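Local coordinates for protein CrmK (Actinoalloteichus sp. WH1-2216-6, PDB 5I1V) that probably oxidises a shunt product so that it can re-enter caerulomycin biosynthesis, using covalently bound FAD, at residues H186-T198 and D486-R498. Residues are numbered along the deposited sequence; the frame is centred on the assembly and turned at random.
Sequences HTGGGGGNFGVIT and DPRNVFRHAFSIR. With FAD (flavin-adenine dinucleotide), chain E.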
ATOM      1  N   HIS A 186      -6.915 -16.621 -22.541  1.00 17.93           N
ATOM      2  CA  HIS A 186      -6.734 -15.883 -21.288  1.00 18.58           C
ATOM      3  C   HIS A 186      -6.048 -16.643 -20.174  1.00 18.34           C
ATOM      4  O   HIS A 186      -6.036 -16.181 -19.030  1.00 18.97           O
ATOM      5  CB  HIS A 186      -8.079 -15.358 -20.839  1.00 19.34           C
ATOM      6  CG  HIS A 186      -8.578 -14.246 -21.700  1.00 21.30           C
ATOM      7  ND1 HIS A 186      -9.241 -14.454 -22.891  1.00 21.61           N
ATOM      8  CD2 HIS A 186      -8.467 -12.907 -21.563  1.00 22.78           C
ATOM      9  CE1 HIS A 186      -9.514 -13.287 -23.446  1.00 22.57           C
ATOM     10  NE2 HIS A 186      -9.036 -12.337 -22.667  1.00 23.80           N
ATOM     11  N   THR A 187      -5.453 -17.793 -20.469  1.00 17.35           N
ATOM     12  CA  THR A 187      -4.740 -18.540 -19.465  1.00 18.00           C
ATOM     13  C   THR A 187      -3.256 -18.480 -19.794  1.00 18.64           C
ATOM     14  O   THR A 187      -2.537 -19.454 -19.611  1.00 18.93           O
ATOM     15  CB  THR A 187      -5.148 -20.013 -19.344  1.00 18.40           C
ATOM     16  OG1 THR A 187      -4.873 -20.707 -20.579  1.00 20.31           O
ATOM     17  CG2 THR A 187      -6.641 -20.152 -19.006  1.00 20.46           C
ATOM     18  N   GLY A 188      -2.821 -17.331 -20.255  1.00 18.53           N
ATOM     19  CA  GLY A 188      -1.433 -17.118 -20.589  1.00 19.75           C
ATOM     20  C   GLY A 188      -1.172 -16.265 -21.793  1.00 19.26           C
ATOM     21  O   GLY A 188      -0.013 -15.879 -22.009  1.00 20.58           O
ATOM     22  N   GLY A 189      -2.196 -15.942 -22.579  1.00 19.40           N
ATOM     23  CA  GLY A 189      -1.979 -15.156 -23.794  1.00 20.21           C
ATOM     24  C   GLY A 189      -1.555 -13.706 -23.558  1.00 22.21           C
ATOM     25  O   GLY A 189      -0.893 -13.068 -24.394  1.00 21.75           O
ATOM     26  N   GLY A 190      -1.958 -13.165 -22.405  1.00 21.59           N
ATOM     27  CA  GLY A 190      -1.471 -11.861 -21.991  1.00 22.66           C
ATOM     28  C   GLY A 190      -2.457 -10.767 -22.336  1.00 21.54           C
ATOM     29  O   GLY A 190      -3.347 -10.970 -23.127  1.00 21.75           O
ATOM     30  N   GLY A 191      -2.299  -9.624 -21.670  1.00 20.43           N
ATOM     31  CA  GLY A 191      -3.210  -8.480 -21.802  1.00 21.19           C
ATOM     32  C   GLY A 191      -3.113  -7.751 -23.121  1.00 21.28           C
ATOM     33  O   GLY A 191      -2.080  -7.801 -23.848  1.00 21.14           O
ATOM     34  N   GLY A 192      -4.214  -7.103 -23.457  1.00 19.25           N
ATOM     35  CA  GLY A 192      -4.266  -6.099 -24.550  1.00 19.96           C
ATOM     36  C   GLY A 192      -4.387  -6.753 -25.947  1.00 19.45           C
ATOM     37  O   GLY A 192      -3.966  -6.159 -26.974  1.00 18.59           O
ATOM     38  N   ASN A 193      -4.867  -7.994 -25.964  1.00 18.13           N
ATOM     39  CA  ASN A 193      -4.821  -8.815 -27.173  1.00 19.86           C
ATOM     40  C   ASN A 193      -6.162  -9.165 -27.800  1.00 20.78           C
ATOM     41  O   ASN A 193      -6.295  -9.111 -29.008  1.00 22.29           O
ATOM     42  CB  ASN A 193      -4.098 -10.121 -26.929  1.00 21.43           C
ATOM     43  CG  ASN A 193      -2.587  -9.981 -26.961  1.00 19.77           C
ATOM     44  OD1 ASN A 193      -2.005  -9.500 -27.907  1.00 21.95           O
ATOM     45  ND2 ASN A 193      -1.957 -10.421 -25.925  1.00 20.38           N
ATOM     46  N   PHE A 194      -7.077  -9.664 -27.012  1.00 22.02           N
ATOM     47  CA  PHE A 194      -8.303 -10.272 -27.553  1.00 23.10           C
ATOM     48  C   PHE A 194      -9.565  -9.442 -27.393  1.00 22.43           C
ATOM     49  O   PHE A 194     -10.503  -9.652 -28.131  1.00 26.29           O
ATOM     50  CB  PHE A 194      -8.495 -11.653 -26.926  1.00 22.85           C
ATOM     51  CG  PHE A 194      -7.273 -12.555 -27.080  1.00 24.05           C
ATOM     52  CD1 PHE A 194      -7.037 -13.222 -28.265  1.00 25.79           C
ATOM     53  CD2 PHE A 194      -6.400 -12.729 -26.041  1.00 25.51           C
ATOM     54  CE1 PHE A 194      -5.926 -14.016 -28.429  1.00 26.90           C
ATOM     55  CE2 PHE A 194      -5.254 -13.501 -26.184  1.00 25.99           C
ATOM     56  CZ  PHE A 194      -5.016 -14.137 -27.384  1.00 26.78           C
ATOM     57  N   GLY A 195      -9.560  -8.495 -26.476  1.00 19.42           N
ATOM     58  CA  GLY A 195     -10.730  -7.740 -26.087  1.00 19.67           C
ATOM     59  C   GLY A 195     -10.550  -7.199 -24.720  1.00 17.49           C
ATOM     60  O   GLY A 195      -9.471  -7.394 -24.102  1.00 19.23           O
ATOM     61  N   VAL A 196     -11.570  -6.512 -24.205  1.00 17.82           N
ATOM     62  CA  VAL A 196     -11.491  -5.908 -22.884  1.00 16.41           C
ATOM     63  C   VAL A 196     -12.041  -6.888 -21.859  1.00 18.11           C
ATOM     64  O   VAL A 196     -13.249  -7.206 -21.839  1.00 16.89           O
ATOM     65  CB  VAL A 196     -12.245  -4.637 -22.788  1.00 16.71           C
ATOM     66  CG1 VAL A 196     -12.108  -4.018 -21.379  1.00 16.93           C
ATOM     67  CG2 VAL A 196     -11.761  -3.679 -23.824  1.00 17.26           C
ATOM     68  N   ILE A 197     -11.166  -7.348 -20.976  1.00 17.12           N
ATOM     69  CA  ILE A 197     -11.612  -8.230 -19.912  1.00 17.59           C
ATOM     70  C   ILE A 197     -12.347  -7.382 -18.883  1.00 16.55           C
ATOM     71  O   ILE A 197     -11.749  -6.462 -18.348  1.00 16.50           O
ATOM     72  CB  ILE A 197     -10.407  -8.930 -19.228  1.00 18.20           C
ATOM     73  CG1 ILE A 197      -9.662  -9.780 -20.244  1.00 19.58           C
ATOM     74  CG2 ILE A 197     -10.823  -9.826 -18.059  1.00 18.52           C
ATOM     75  CD1 ILE A 197      -8.195  -9.896 -19.877  1.00 21.79           C
ATOM     76  N   THR A 198     -13.616  -7.677 -18.592  1.00 15.56           N
ATOM     77  CA  THR A 198     -14.310  -6.932 -17.571  1.00 16.13           C
ATOM     78  C   THR A 198     -14.264  -7.622 -16.182  1.00 16.42           C
ATOM     79  O   THR A 198     -14.261  -6.950 -15.101  1.00 15.55           O
ATOM     80  CB  THR A 198     -15.752  -6.660 -18.025  1.00 18.60           C
ATOM     81  OG1 THR A 198     -16.339  -7.862 -18.438  1.00 19.25           O
ATOM     82  CG2 THR A 198     -15.726  -5.710 -19.201  1.00 19.75           C
ATOM     83  N   ASP A 486     -10.657 -11.170 -32.557  1.00 21.57           N
ATOM     84  CA  ASP A 486     -10.361  -9.775 -32.889  1.00 21.30           C
ATOM     85  C   ASP A 486      -9.882  -9.686 -34.343  1.00 21.11           C
ATOM     86  O   ASP A 486      -8.712  -9.344 -34.604  1.00 21.95           O
ATOM     87  CB  ASP A 486      -9.312  -9.186 -31.914  1.00 20.04           C
ATOM     88  CG  ASP A 486      -9.060  -7.696 -32.141  1.00 19.65           C
ATOM     89  OD1 ASP A 486      -9.902  -7.017 -32.772  1.00 20.91           O
ATOM     90  OD2 ASP A 486      -7.962  -7.198 -31.767  1.00 23.79           O
ATOM     91  N   PRO A 487     -10.793  -9.995 -35.298  1.00 22.89           N
ATOM     92  CA  PRO A 487     -10.421 -10.033 -36.710  1.00 25.62           C
ATOM     93  C   PRO A 487      -9.957  -8.680 -37.252  1.00 27.03           C
ATOM     94  O   PRO A 487      -9.259  -8.667 -38.228  1.00 28.08           O
ATOM     95  CB  PRO A 487     -11.735 -10.436 -37.426  1.00 25.15           C
ATOM     96  CG  PRO A 487     -12.807 -10.236 -36.422  1.00 24.51           C
ATOM     97  CD  PRO A 487     -12.176 -10.475 -35.099  1.00 23.33           C
ATOM     98  N   ARG A 488     -10.377  -7.559 -36.665  1.00 26.49           N
ATOM     99  CA  ARG A 488      -9.933  -6.264 -37.152  1.00 27.55           C
ATOM    100  C   ARG A 488      -8.682  -5.756 -36.450  1.00 26.27           C
ATOM    101  O   ARG A 488      -8.213  -4.692 -36.785  1.00 26.57           O
ATOM    102  CB  ARG A 488     -11.023  -5.215 -37.025  1.00 30.17           C
ATOM    103  CG  ARG A 488     -12.379  -5.638 -37.595  1.00 32.46           C
ATOM    104  CD  ARG A 488     -13.482  -4.781 -37.024  1.00 36.52           C
ATOM    105  NE  ARG A 488     -13.288  -3.391 -37.373  1.00 39.14           N
ATOM    106  CZ  ARG A 488     -13.661  -2.853 -38.523  1.00 44.51           C
ATOM    107  NH1 ARG A 488     -14.260  -3.582 -39.454  1.00 42.74           N
ATOM    108  NH2 ARG A 488     -13.438  -1.564 -38.743  1.00 48.86           N
ATOM    109  N   ASN A 489      -8.096  -6.535 -35.557  1.00 23.73           N
ATOM    110  CA  ASN A 489      -6.857  -6.148 -34.839  1.00 23.45           C
ATOM    111  C   ASN A 489      -7.051  -4.798 -34.118  1.00 23.30           C
ATOM    112  O   ASN A 489      -6.197  -3.914 -34.169  1.00 23.24           O
ATOM    113  CB  ASN A 489      -5.628  -6.111 -35.754  1.00 24.87           C
ATOM    114  CG  ASN A 489      -4.299  -6.162 -34.987  1.00 23.91           C
ATOM    115  OD1 ASN A 489      -4.191  -6.752 -33.910  1.00 24.85           O
ATOM    116  ND2 ASN A 489      -3.279  -5.499 -35.525  1.00 25.94           N
ATOM    117  N   VAL A 490      -8.199  -4.652 -33.477  1.00 21.47           N
ATOM    118  CA  VAL A 490      -8.492  -3.485 -32.663  1.00 22.15           C
ATOM    119  C   VAL A 490      -7.536  -3.337 -31.476  1.00 22.09           C
ATOM    120  O   VAL A 490      -7.151  -2.238 -31.103  1.00 22.53           O
ATOM    121  CB  VAL A 490      -9.934  -3.548 -32.144  1.00 21.34           C
ATOM    122  CG1 VAL A 490     -10.201  -2.467 -31.110  1.00 20.75           C
ATOM    123  CG2 VAL A 490     -10.907  -3.364 -33.302  1.00 24.69           C
ATOM    124  N   PHE A 491      -7.240  -4.459 -30.831  1.00 21.68           N
ATOM    125  CA  PHE A 491      -6.404  -4.478 -29.658  1.00 22.66           C
ATOM    126  C   PHE A 491      -4.999  -4.887 -30.011  1.00 22.95           C
ATOM    127  O   PHE A 491      -4.739  -6.045 -30.354  1.00 23.89           O
ATOM    128  CB  PHE A 491      -7.036  -5.432 -28.642  1.00 22.45           C
ATOM    129  CG  PHE A 491      -8.463  -5.077 -28.356  1.00 23.07           C
ATOM    130  CD1 PHE A 491      -8.751  -4.021 -27.490  1.00 23.62           C
ATOM    131  CD2 PHE A 491      -9.506  -5.731 -28.975  1.00 23.40           C
ATOM    132  CE1 PHE A 491     -10.063  -3.657 -27.250  1.00 24.90           C
ATOM    133  CE2 PHE A 491     -10.811  -5.400 -28.725  1.00 23.47           C
ATOM    134  CZ  PHE A 491     -11.101  -4.331 -27.871  1.00 24.57           C
ATOM    135  N   ARG A 492      -4.089  -3.962 -29.847  1.00 21.48           N
ATOM    136  CA  ARG A 492      -2.740  -4.221 -30.230  1.00 23.26           C
ATOM    137  C   ARG A 492      -1.748  -3.336 -29.469  1.00 23.18           C
ATOM    138  O   ARG A 492      -2.145  -2.352 -28.814  1.00 23.00           O
ATOM    139  CB  ARG A 492      -2.630  -4.039 -31.731  1.00 26.27           C
ATOM    140  CG  ARG A 492      -2.810  -2.597 -32.213  1.00 27.43           C
ATOM    141  CD  ARG A 492      -2.848  -2.497 -33.748  1.00 29.43           C
ATOM    142  NE  ARG A 492      -3.135  -1.128 -34.168  1.00 29.01           N
ATOM    143  CZ  ARG A 492      -4.358  -0.584 -34.271  1.00 31.28           C
ATOM    144  NH1 ARG A 492      -5.479  -1.282 -34.029  1.00 27.48           N
ATOM    145  NH2 ARG A 492      -4.471   0.678 -34.663  1.00 32.15           N
ATOM    146  N   HIS A 493      -0.486  -3.740 -29.546  1.00 20.50           N
ATOM    147  CA  HIS A 493       0.649  -3.079 -28.930  1.00 22.32           C
ATOM    148  C   HIS A 493       1.916  -3.726 -29.492  1.00 22.46           C
ATOM    149  O   HIS A 493       1.811  -4.620 -30.339  1.00 21.74           O
ATOM    150  CB  HIS A 493       0.592  -3.091 -27.394  1.00 20.68           C
ATOM    151  CG  HIS A 493       0.453  -4.443 -26.766  1.00 19.31           C
ATOM    152  ND1 HIS A 493       1.479  -5.348 -26.695  1.00 19.81           N
ATOM    153  CD2 HIS A 493      -0.567  -4.980 -26.057  1.00 20.22           C
ATOM    154  CE1 HIS A 493       1.079  -6.422 -26.023  1.00 20.10           C
ATOM    155  NE2 HIS A 493      -0.154  -6.207 -25.604  1.00 20.29           N
ATOM    156  N   ALA A 494       3.105  -3.309 -29.053  1.00 23.97           N
ATOM    157  CA  ALA A 494       4.358  -3.811 -29.706  1.00 23.87           C
ATOM    158  C   ALA A 494       4.456  -5.328 -29.626  1.00 25.88           C
ATOM    159  O   ALA A 494       5.021  -5.967 -30.501  1.00 25.92           O
ATOM    160  CB  ALA A 494       5.578  -3.211 -29.060  1.00 23.92           C
ATOM    161  N   PHE A 495       3.959  -5.917 -28.548  1.00 23.46           N
ATOM    162  CA  PHE A 495       4.005  -7.362 -28.392  1.00 22.47           C
ATOM    163  C   PHE A 495       2.639  -8.017 -28.447  1.00 20.81           C
ATOM    164  O   PHE A 495       2.456  -9.065 -27.877  1.00 21.33           O
ATOM    165  CB  PHE A 495       4.688  -7.730 -27.089  1.00 24.42           C
ATOM    166  CG  PHE A 495       6.204  -7.671 -27.123  1.00 26.53           C
ATOM    167  CD1 PHE A 495       6.921  -7.565 -28.308  1.00 28.13           C
ATOM    168  CD2 PHE A 495       6.919  -7.824 -25.946  1.00 27.48           C
ATOM    169  CE1 PHE A 495       8.310  -7.579 -28.300  1.00 29.07           C
ATOM    170  CE2 PHE A 495       8.321  -7.831 -25.946  1.00 29.04           C
ATOM    171  CZ  PHE A 495       9.000  -7.714 -27.116  1.00 27.27           C
ATOM    172  N   SER A 496       1.699  -7.451 -29.175  1.00 20.35           N
ATOM    173  CA  SER A 496       0.406  -8.089 -29.295  1.00 20.47           C
ATOM    174  C   SER A 496       0.469  -9.275 -30.242  1.00 22.03           C
ATOM    175  O   SER A 496       1.312  -9.308 -31.132  1.00 21.89           O
ATOM    176  CB  SER A 496      -0.681  -7.112 -29.688  1.00 20.83           C
ATOM    177  OG  SER A 496      -0.488  -6.520 -30.954  1.00 20.28           O
ATOM    178  N   ILE A 497      -0.398 -10.246 -30.009  1.00 22.09           N
ATOM    179  CA  ILE A 497      -0.473 -11.429 -30.892  1.00 24.49           C
ATOM    180  C   ILE A 497      -0.795 -10.923 -32.294  1.00 26.47           C
ATOM    181  O   ILE A 497      -1.845 -10.323 -32.503  1.00 28.10           O
ATOM    182  CB  ILE A 497      -1.565 -12.442 -30.453  1.00 22.09           C
ATOM    183  CG1 ILE A 497      -1.437 -12.867 -28.967  1.00 23.01           C
ATOM    184  CG2 ILE A 497      -1.594 -13.638 -31.354  1.00 21.56           C
ATOM    185  CD1 ILE A 497      -0.104 -13.392 -28.628  1.00 25.56           C
ATOM    186  N   ARG A 498       0.065 -11.191 -33.265  1.00 27.03           N
ATOM    187  CA  ARG A 498      -0.199 -10.714 -34.643  1.00 31.77           C
ATOM    188  C   ARG A 498      -1.228 -11.596 -35.345  1.00 32.20           C
ATOM    189  O   ARG A 498      -1.244 -12.809 -35.165  1.00 30.43           O
ATOM    190  CB  ARG A 498       1.067 -10.695 -35.504  1.00 30.67           C
ATOM    191  CG  ARG A 498       2.235  -9.880 -34.954  1.00 33.91           C
ATOM    192  CD  ARG A 498       1.816  -8.488 -34.566  1.00 35.37           C
ATOM    193  NE  ARG A 498       2.947  -7.563 -34.445  1.00 34.84           N
ATOM    194  CZ  ARG A 498       3.452  -7.091 -33.309  1.00 35.27           C
ATOM    195  NH1 ARG A 498       2.979  -7.467 -32.125  1.00 32.24           N
ATOM    196  NH2 ARG A 498       4.452  -6.224 -33.366  1.00 36.73           N
TER
HETATM  197  PA  FAD E 600      -1.689  -2.519 -17.009  1.00 17.22           P
HETATM  198  O1A FAD E 600      -0.475  -1.655 -17.245  1.00 15.45           O
HETATM  199  O2A FAD E 600      -2.960  -1.786 -16.692  1.00 14.76           O
HETATM  200  O5B FAD E 600      -1.910  -3.486 -18.226  1.00 16.74           O
HETATM  201  C5B FAD E 600      -0.953  -4.464 -18.622  1.00 16.98           C
HETATM  202  C4B FAD E 600      -1.268  -4.919 -20.054  1.00 16.83           C
HETATM  203  O4B FAD E 600      -2.512  -5.645 -19.992  1.00 17.68           O
HETATM  204  C3B FAD E 600      -1.504  -3.852 -21.100  1.00 17.71           C
HETATM  205  O3B FAD E 600      -1.214  -4.404 -22.372  1.00 20.41           O
HETATM  206  C2B FAD E 600      -2.984  -3.599 -21.015  1.00 16.90           C
HETATM  207  O2B FAD E 600      -3.598  -2.871 -22.083  1.00 18.02           O
HETATM  208  C1B FAD E 600      -3.518  -5.011 -20.744  1.00 16.12           C
HETATM  209  N9A FAD E 600      -4.740  -4.989 -19.902  1.00 15.71           N
HETATM  210  C8A FAD E 600      -4.950  -4.385 -18.692  1.00 15.31           C
HETATM  211  N7A FAD E 600      -6.265  -4.521 -18.322  1.00 15.00           N
HETATM  212  C5A FAD E 600      -6.840  -5.204 -19.290  1.00 14.11           C
HETATM  213  C6A FAD E 600      -8.186  -5.686 -19.472  1.00 15.12           C
HETATM  214  N6A FAD E 600      -9.047  -5.442 -18.503  1.00 14.87           N
HETATM  215  N1A FAD E 600      -8.449  -6.352 -20.602  1.00 15.51           N
HETATM  216  C2A FAD E 600      -7.527  -6.548 -21.568  1.00 16.59           C
HETATM  217  N3A FAD E 600      -6.227  -6.178 -21.445  1.00 16.01           N
HETATM  218  C4A FAD E 600      -5.901  -5.459 -20.341  1.00 14.81           C
HETATM  219  N1  FAD E 600       3.477 -10.609 -12.107  1.00 25.95           N
HETATM  220  C2  FAD E 600       3.465 -11.827 -11.517  1.00 29.03           C
HETATM  221  O2  FAD E 600       3.060 -12.815 -12.142  1.00 30.05           O
HETATM  222  N3  FAD E 600       3.877 -12.033 -10.247  1.00 29.79           N
HETATM  223  C4  FAD E 600       4.370 -11.082  -9.463  1.00 25.46           C
HETATM  224  O4  FAD E 600       4.701 -11.322  -8.283  1.00 25.44           O
HETATM  225  C4X FAD E 600       4.416  -9.730 -10.000  1.00 25.81           C
HETATM  226  N5  FAD E 600       4.906  -8.702  -9.255  1.00 26.47           N
HETATM  227  C5X FAD E 600       4.832  -7.456  -9.749  1.00 25.88           C
HETATM  228  C6  FAD E 600       5.176  -6.371  -8.943  1.00 26.68           C
HETATM  229  C7  FAD E 600       5.140  -5.050  -9.390  1.00 25.67           C
HETATM  230  C7M FAD E 600       5.526  -3.911  -8.440  1.00 26.17           C
HETATM  231  C8  FAD E 600       4.704  -4.835 -10.787  1.00 23.51           C
HETATM  232  C8M FAD E 600       4.652  -3.453 -11.378  1.00 22.91           C
HETATM  233  C9  FAD E 600       4.359  -5.904 -11.622  1.00 23.02           C
HETATM  234  C9A FAD E 600       4.403  -7.214 -11.149  1.00 23.36           C
HETATM  235  N10 FAD E 600       4.045  -8.303 -11.952  1.00 21.51           N
HETATM  236  C10 FAD E 600       3.997  -9.568 -11.395  1.00 24.11           C
HETATM  237  C1' FAD E 600       3.852  -8.166 -13.395  1.00 19.85           C
HETATM  238  C2' FAD E 600       2.408  -7.960 -13.718  1.00 18.81           C
HETATM  239  O2' FAD E 600       1.757  -9.216 -13.694  1.00 21.00           O
HETATM  240  C3' FAD E 600       2.204  -7.273 -15.027  1.00 18.22           C
HETATM  241  O3' FAD E 600       2.887  -5.990 -14.987  1.00 17.92           O
HETATM  242  C4' FAD E 600       0.705  -7.116 -15.355  1.00 18.50           C
HETATM  243  O4' FAD E 600       0.580  -7.082 -16.777  1.00 19.37           O
HETATM  244  C5' FAD E 600       0.144  -5.859 -14.723  1.00 18.50           C
HETATM  245  O5' FAD E 600      -1.259  -5.815 -14.983  1.00 17.14           O
HETATM  246  P   FAD E 600      -1.958  -4.413 -14.735  1.00 17.24           P
HETATM  247  O1P FAD E 600      -1.592  -3.880 -13.399  1.00 18.16           O
HETATM  248  O2P FAD E 600      -3.410  -4.514 -15.085  1.00 17.95           O
HETATM  249  O3P FAD E 600      -1.218  -3.495 -15.846  1.00 17.24           O
HETATM  250  O   HOH W   1      -3.840  -3.351 -26.566  1.00 21.98           O
HETATM  251  O   HOH W   2       0.938 -10.143 -25.750  1.00 21.50           O
HETATM  252  O   HOH W   3      -3.307  -9.312 -30.274  1.00 44.87           O
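The side-chain oxygen of N193 shows how one amide can join two loops far apart in sequence: OD1 accepts the backbone N-H of I497 at 2.7 Å from N to OD1, from above the amide plane, and a water lies 2.7 Å from OD1 and within reach of I497 O. N193 ND2 donates to G190 O at 3.2 Å, from above the carbonyl plane, and gives its second hydrogen to a water held by F495 O, which fixes the rotation of the amide. The amide group itself rests against I497 CG1, 3.7 Å from N193 CG, the two side chains crossing at about a right angle. With an alanine here, the I497 N-H would probably lose its protein acceptor and the glycine-rich turn a brace. The ring of F194 meets the same methylene, its CZ 4.1 Å from I497 CG1, in an oblique apolar contact.

In this FAD-linked oxidoreductase of the berberine-like family, the glycine run leads into strand 196-202 of the FAD-binding domain and runs along the edge of the adenine, G192 N donating to N3A while the backbone of I197 pairs with N1A and N6A. The C-terminal loop closes over that run. H493 sends NE2 almost straight (168°) to G191 O, 3.1 Å away and in the plane of the imidazole; ND1 accepts from F495 N, so both ring nitrogens are engaged. F491, with CG anti to its carbonyl carbon (chi1 -54°), lays one face on G195 CA, 3.8 Å from the ring centroid, a CH-pi contact, while V490 CG1 sits over the opposite face. D486 receives F491 N on OD2, which also forms a salt bridge with K482, whose NZ further binds N193 O and F491 O.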